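Long-range contacts in hypothetical protein AQ_328 (Aquifex aeolicus, PDB 1R4V), which is of unknown function but adopts an all-helical histone fold and may take part in protein heterodimerization: residues 50-55 with 137-142; 95-100 with 130-135. All coordinates share one frame; numbering follows the deposited sequence.

Interaction 1 (50-55 with 137-142)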
loop_
_atom_site.group_PDB
_atom_site.type_symbol
_atom_site.label_atom_id
_atom_site.label_comp_id
_atom_site.label_asym_id
_atom_site.label_seq_id
_atom_site.Cartn_x
_atom_site.Cartn_y
_atom_site.Cartn_z
ATOM N N GLU A 50 -6.471 -9.673 3.711
ATOM C CA GLU A 50 -7.569 -8.842 3.233
ATOM C C GLU A 50 -7.662 -7.508 3.990
ATOM O O GLU A 50 -7.876 -6.447 3.383
ATOM C CB GLU A 50 -8.906 -9.581 3.347
ATOM C CG GLU A 50 -9.063 -10.696 2.337
ATOM C CD GLU A 50 -9.310 -10.188 0.924
ATOM O OE1 GLU A 50 -9.884 -9.089 0.740
ATOM O OE2 GLU A 50 -8.936 -10.915 -0.017
ATOM N N LEU A 51 -7.522 -7.573 5.312
ATOM C CA LEU A 51 -7.560 -6.369 6.136
ATOM C C LEU A 51 -6.396 -5.443 5.802
ATOM O O LEU A 51 -6.584 -4.225 5.684
ATOM C CB LEU A 51 -7.583 -6.741 7.629
ATOM C CG LEU A 51 -8.890 -7.395 8.109
ATOM C CD1 LEU A 51 -8.723 -7.964 9.511
ATOM C CD2 LEU A 51 -10.020 -6.405 8.122
ATOM N N LEU A 52 -5.213 -6.022 5.636
ATOM C CA LEU A 52 -4.001 -5.292 5.281
ATOM C C LEU A 52 -4.191 -4.578 3.941
ATOM O O LEU A 52 -3.932 -3.378 3.818
ATOM C CB LEU A 52 -2.813 -6.246 5.218
ATOM C CG LEU A 52 -1.503 -5.733 4.601
ATOM C CD1 LEU A 52 -0.955 -4.533 5.413
ATOM C CD2 LEU A 52 -0.525 -6.859 4.565
ATOM N N LEU A 53 -4.652 -5.311 2.938
ATOM C CA LEU A 53 -4.890 -4.735 1.611
ATOM C C LEU A 53 -5.986 -3.675 1.580
ATOM O O LEU A 53 -5.884 -2.707 0.813
ATOM C CB LEU A 53 -5.194 -5.841 0.596
ATOM C CG LEU A 53 -4.102 -6.870 0.351
ATOM C CD1 LEU A 53 -4.627 -7.897 -0.676
ATOM C CD2 LEU A 53 -2.827 -6.231 -0.115
ATOM N N ASN A 54 -7.031 -3.822 2.401
ATOM C CA ASN A 54 -8.058 -2.794 2.466
ATOM C C ASN A 54 -7.474 -1.511 3.065
ATOM O O ASN A 54 -7.830 -0.430 2.628
ATOM C CB ASN A 54 -9.295 -3.230 3.230
ATOM C CG ASN A 54 -10.152 -4.215 2.449
ATOM O OD1 ASN A 54 -10.066 -4.314 1.223
ATOM N ND2 ASN A 54 -11.006 -4.940 3.171
ATOM N N SER A 55 -6.572 -1.645 4.032
ATOM C CA SER A 55 -5.911 -0.507 4.652
ATOM C C SER A 55 -4.936 0.158 3.668
ATOM O O SER A 55 -4.856 1.387 3.591
ATOM C CB SER A 55 -5.220 -0.937 5.949
ATOM O OG SER A 55 -4.529 0.147 6.523
ATOM N N GLY A 137 5.743 0.509 -1.072
ATOM C CA GLY A 137 6.038 1.368 0.069
ATOM C C GLY A 137 4.970 1.355 1.152
ATOM O O GLY A 137 5.274 1.350 2.355
ATOM N N LEU A 138 3.712 1.369 0.743
ATOM C CA LEU A 138 2.588 1.288 1.677
ATOM C C LEU A 138 2.566 -0.068 2.382
ATOM O O LEU A 138 2.244 -0.154 3.554
ATOM C CB LEU A 138 1.257 1.553 0.971
ATOM C CG LEU A 138 0.996 3.007 0.583
ATOM C CD1 LEU A 138 -0.187 3.051 -0.353
ATOM C CD2 LEU A 138 0.822 3.914 1.821
ATOM N N LEU A 139 2.933 -1.135 1.690
ATOM C CA LEU A 139 3.012 -2.460 2.301
ATOM C C LEU A 139 4.117 -2.518 3.346
ATOM O O LEU A 139 3.881 -3.024 4.454
ATOM C CB LEU A 139 3.166 -3.534 1.232
ATOM C CG LEU A 139 1.881 -3.904 0.497
ATOM C CD1 LEU A 139 2.303 -4.639 -0.774
ATOM C CD2 LEU A 139 0.964 -4.770 1.343
ATOM N N LEU A 140 5.293 -1.974 3.038
ATOM C CA LEU A 140 6.400 -1.967 3.987
ATOM C C LEU A 140 6.110 -1.101 5.173
ATOM O O LEU A 140 6.471 -1.471 6.281
ATOM C CB LEU A 140 7.697 -1.457 3.380
ATOM C CG LEU A 140 8.271 -2.379 2.301
ATOM C CD1 LEU A 140 9.609 -1.797 1.891
ATOM C CD2 LEU A 140 8.399 -3.822 2.760
HETATM N N MSE A 141 5.490 0.055 4.926
HETATM C CA MSE A 141 5.023 0.884 6.026
HETATM C C MSE A 141 4.062 0.175 6.976
HETATM O O MSE A 141 4.247 0.227 8.197
HETATM C CB MSE A 141 4.410 2.161 5.503
HETATM C CG MSE A 141 3.982 2.998 6.658
HETATM SE SE MSE A 141 2.006 2.886 6.926
HETATM C CE MSE A 141 1.859 4.340 8.262
ATOM N N HIS A 142 3.053 -0.492 6.433
ATOM C CA HIS A 142 2.143 -1.301 7.232
ATOM C C HIS A 142 2.860 -2.410 8.001
ATOM O O HIS A 142 2.524 -2.639 9.141
ATOM C CB HIS A 142 1.030 -1.925 6.396
ATOM C CG HIS A 142 -0.074 -0.977 6.076
ATOM N ND1 HIS A 142 0.062 0.039 5.154
ATOM C CD2 HIS A 142 -1.340 -0.896 6.545
ATOM C CE1 HIS A 142 -1.077 0.704 5.066
ATOM N NE2 HIS A 142 -1.940 0.158 5.905
#
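S55 and H142 are brought together by their first torsions: the hydroxyl of S55 stands opposite its backbone N (chi1 177°), while the imidazole of H142 is set anti to its carbonyl carbon (chi1 -79°), with the CB bond directed at helix 46-62. The ring is held by both nitrogens. NE2 lies 2.7 Å from S55 OG, which sits at the ring edge in its plane, in a hydrogen bond that either atom could donate. ND1 donates to L138 O at 2.7 Å, one turn back; it comes from above the carbonyl plane, on the face opposite that used by H142 N, so one oxygen takes two bonds. Beside this polar pair L52 slides past H142 in the opposite direction, its CD1 3.4 Å from H142 CB. Its other methyl, CD2, meets L139 CD2 at 4.1 Å, the two leucines crossing at about a right angle, and L53 CD2 adds a looser touch on L139. A phenylalanine in place of H142 would probably leave S55 OG without its buried partner, L138 O without its second donor, and the new ring with no bonds to fix its rotation. V167 and A164 of helix 157-168 pack on H142 and S55. The axes of the two short segments approach to 10.5 Å, their directions 122° apart, an oblique, roughly opposed crossing of long helices consistent with the handshake packing of histone folds.

Interaction 2 (95-100 with 130-135); sequences KNFQKI and EYRNIM
F97 and N133 meet where helix 88-98 passes the beginning of helix 131-149 in this histone fold, and Q98 lies over the same asparagine on the outer side of the contact. The aromatic part rests on one ring. With its CG opposite the backbone N (chi1 172°), F97 sends CE2 against the first turn of the other helix, 3.5 Å from R132 O and 3.8 Å from N133 OD1. The amide oxygen lies at the ring edge, near its plane, whereas the carbonyl of R132 approaches obliquely. R132 NH2 also comes within 4.0 Å of F97 CE2, but this is a passing touch without a defined stack; the arginine's main polar partner is D107, with which NE forms a salt bridge. F97 is the buried member of the group, and V106, M104 and L140 continue its apolar surroundings.

The amides of Q98 and N133 form the second group. Their planes are turned 76° apart and the side chains cross nearly at right angles. Q98 CG rests 3.4 Å from N133 OD1. Q98 OE1 comes as close as 3.2 Å to N133 ND2, yet the angle is too poor for a hydrogen bond, so Q98 OE1 rests over the face of the N133 amide, 3.3 Å from its CG, as a van der Waals contact.

Polar pairing runs instead within the 130-135 segment. A bend at chi2 curls E130 back over the turn, and its carboxylate fixes the amide that faces Q98: N133 ND2 donates to E130 OE1 at 2.9 Å, almost straight at 171°, with the oxygen in the amide plane of N133 but the nitrogen lying above the plane of the carboxylate.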
loop_
_atom_site.group_PDB
_atom_site.type_symbol
_atom_site.label_atom_id
_atom_site.label_comp_id
_atom_site.label_asym_id
_atom_site.label_seq_id
_atom_site.Cartn_x
_atom_site.Cartn_y
_atom_site.Cartn_z
ATOM N N LYS A 95 11.331 4.137 -1.367
ATOM C CA LYS A 95 12.724 3.895 -1.741
ATOM C C LYS A 95 13.253 2.546 -1.262
ATOM O O LYS A 95 13.950 1.857 -2.020
ATOM C CB LYS A 95 13.622 5.008 -1.215
ATOM C CG LYS A 95 13.517 6.300 -1.993
ATOM C CD LYS A 95 14.423 7.383 -1.376
ATOM C CE LYS A 95 13.959 8.811 -1.725
ATOM N NZ LYS A 95 13.616 8.957 -3.170
ATOM N N ASN A 96 12.947 2.177 -0.020
ATOM C CA ASN A 96 13.350 0.873 0.515
ATOM C C ASN A 96 12.704 -0.252 -0.276
ATOM O O ASN A 96 13.352 -1.271 -0.518
ATOM C CB ASN A 96 12.993 0.652 1.988
ATOM C CG ASN A 96 13.742 1.561 2.943
ATOM O OD1 ASN A 96 14.761 2.166 2.606
ATOM N ND2 ASN A 96 13.214 1.666 4.160
ATOM N N PHE A 97 11.445 -0.083 -0.671
ATOM C CA PHE A 97 10.766 -1.090 -1.479
ATOM C C PHE A 97 11.455 -1.327 -2.824
ATOM O O PHE A 97 11.584 -2.481 -3.262
ATOM C CB PHE A 97 9.288 -0.783 -1.727
ATOM C CG PHE A 97 8.649 -1.719 -2.722
ATOM C CD1 PHE A 97 8.317 -3.011 -2.357
ATOM C CD2 PHE A 97 8.412 -1.318 -4.032
ATOM C CE1 PHE A 97 7.751 -3.887 -3.280
ATOM C CE2 PHE A 97 7.835 -2.178 -4.952
ATOM C CZ PHE A 97 7.512 -3.471 -4.576
ATOM N N GLN A 98 11.882 -0.255 -3.475
ATOM C CA GLN A 98 12.515 -0.353 -4.785
ATOM C C GLN A 98 13.837 -1.120 -4.736
ATOM O O GLN A 98 14.249 -1.685 -5.743
ATOM C CB GLN A 98 12.697 1.037 -5.409
ATOM C CG GLN A 98 11.355 1.684 -5.754
ATOM C CD GLN A 98 11.399 3.201 -5.981
ATOM O OE1 GLN A 98 10.660 3.710 -6.821
ATOM N NE2 GLN A 98 12.235 3.915 -5.236
ATOM N N LYS A 99 14.499 -1.165 -3.584
ATOM C CA LYS A 99 15.719 -1.944 -3.473
ATOM C C LYS A 99 15.495 -3.416 -3.089
ATOM O O LYS A 99 16.471 -4.151 -2.967
ATOM C CB LYS A 99 16.795 -1.220 -2.647
ATOM C CG LYS A 99 16.525 -0.788 -1.236
ATOM C CD LYS A 99 17.501 0.329 -0.848
ATOM C CE LYS A 99 17.485 0.590 0.661
ATOM N NZ LYS A 99 17.760 2.025 0.995
ATOM N N ILE A 100 14.250 -3.865 -2.955
ATOM C CA ILE A 100 13.947 -5.273 -2.675
ATOM C C ILE A 100 13.941 -6.086 -3.970
ATOM O O ILE A 100 13.264 -5.729 -4.933
ATOM C CB ILE A 100 12.609 -5.417 -1.919
ATOM C CG1 ILE A 100 12.755 -4.812 -0.523
ATOM C CG2 ILE A 100 12.179 -6.882 -1.799
ATOM C CD1 ILE A 100 11.464 -4.638 0.187
ATOM N N GLU A 130 4.046 4.318 -11.616
ATOM C CA GLU A 130 4.645 4.292 -10.275
ATOM C C GLU A 130 3.791 3.624 -9.215
ATOM O O GLU A 130 4.222 3.561 -8.074
ATOM C CB GLU A 130 4.934 5.718 -9.768
ATOM C CG GLU A 130 6.155 6.371 -10.389
ATOM C CD GLU A 130 7.434 5.564 -10.174
ATOM O OE1 GLU A 130 7.744 5.207 -9.006
ATOM O OE2 GLU A 130 8.127 5.285 -11.190
ATOM N N TYR A 131 2.589 3.176 -9.547
ATOM C CA TYR A 131 1.681 2.626 -8.555
ATOM C C TYR A 131 2.267 1.417 -7.854
ATOM O O TYR A 131 1.970 1.173 -6.686
ATOM C CB TYR A 131 0.357 2.228 -9.201
ATOM C CG TYR A 131 -0.674 3.293 -9.393
ATOM C CD1 TYR A 131 -0.401 4.661 -9.202
ATOM C CD2 TYR A 131 -1.962 2.931 -9.760
ATOM C CE1 TYR A 131 -1.390 5.632 -9.399
ATOM C CE2 TYR A 131 -2.961 3.889 -9.933
ATOM C CZ TYR A 131 -2.676 5.226 -9.745
ATOM O OH TYR A 131 -3.696 6.108 -9.949
ATOM N N ARG A 132 3.065 0.615 -8.555
ATOM C CA ARG A 132 3.666 -0.541 -7.888
ATOM C C ARG A 132 4.647 -0.136 -6.784
ATOM O O ARG A 132 4.707 -0.765 -5.731
ATOM C CB ARG A 132 4.291 -1.496 -8.912
ATOM C CG ARG A 132 5.508 -0.957 -9.659
ATOM C CD ARG A 132 6.043 -1.952 -10.705
ATOM N NE ARG A 132 6.105 -3.284 -10.108
ATOM C CZ ARG A 132 7.034 -3.671 -9.243
ATOM N NH1 ARG A 132 6.970 -4.904 -8.761
ATOM N NH2 ARG A 132 8.027 -2.864 -8.862
ATOM N N ASN A 133 5.407 0.935 -7.005
ATOM C CA ASN A 133 6.336 1.444 -6.004
ATOM C C ASN A 133 5.592 2.066 -4.834
ATOM O O ASN A 133 5.974 1.871 -3.702
ATOM C CB ASN A 133 7.326 2.413 -6.620
ATOM C CG ASN A 133 8.202 1.710 -7.638
ATOM O OD1 ASN A 133 8.600 0.554 -7.439
ATOM N ND2 ASN A 133 8.459 2.382 -8.751
ATOM N N ILE A 134 4.524 2.794 -5.111
ATOM C CA ILE A 134 3.725 3.398 -4.036
ATOM C C ILE A 134 3.106 2.319 -3.161
ATOM O O ILE A 134 3.164 2.402 -1.927
ATOM C CB ILE A 134 2.660 4.312 -4.633
ATOM C CG1 ILE A 134 3.349 5.494 -5.325
ATOM C CG2 ILE A 134 1.708 4.795 -3.548
ATOM C CD1 ILE A 134 2.427 6.368 -6.155
HETATM N N MSE A 135 2.512 1.309 -3.789
HETATM C CA MSE A 135 1.873 0.235 -3.052
HETATM C C MSE A 135 2.884 -0.582 -2.278
HETATM O O MSE A 135 2.624 -0.970 -1.156
HETATM C CB MSE A 135 1.070 -0.689 -3.958
HETATM C CG MSE A 135 -0.127 -1.227 -3.139
HETATM SE SE MSE A 135 -0.824 -2.709 -4.065
HETATM C CE MSE A 135 -1.707 -3.786 -2.587
#

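From the N terminus the chain runs through helix 46-62, whose residues 50-55 await their partner; after helix 67-73 it enters helix 88-98, which supplies 95-100. Helix 106-113 follows, and the chain then reaches helix 131-149. At its start, 130-135 closes the shorter loop of interaction 2, and 137-142, just beyond, closes the longer loop of interaction 1, so the second contact is nested within the first. Helix 131-149 is thus shared, tied to helix 88-98 near its start and to helix 46-62 further along. The contacts, their centres about 13 Å apart, touch directly: L53 CD2 lies 3.7 Å from M135 CE, and L140 CD1 3.6 Å from F97 N.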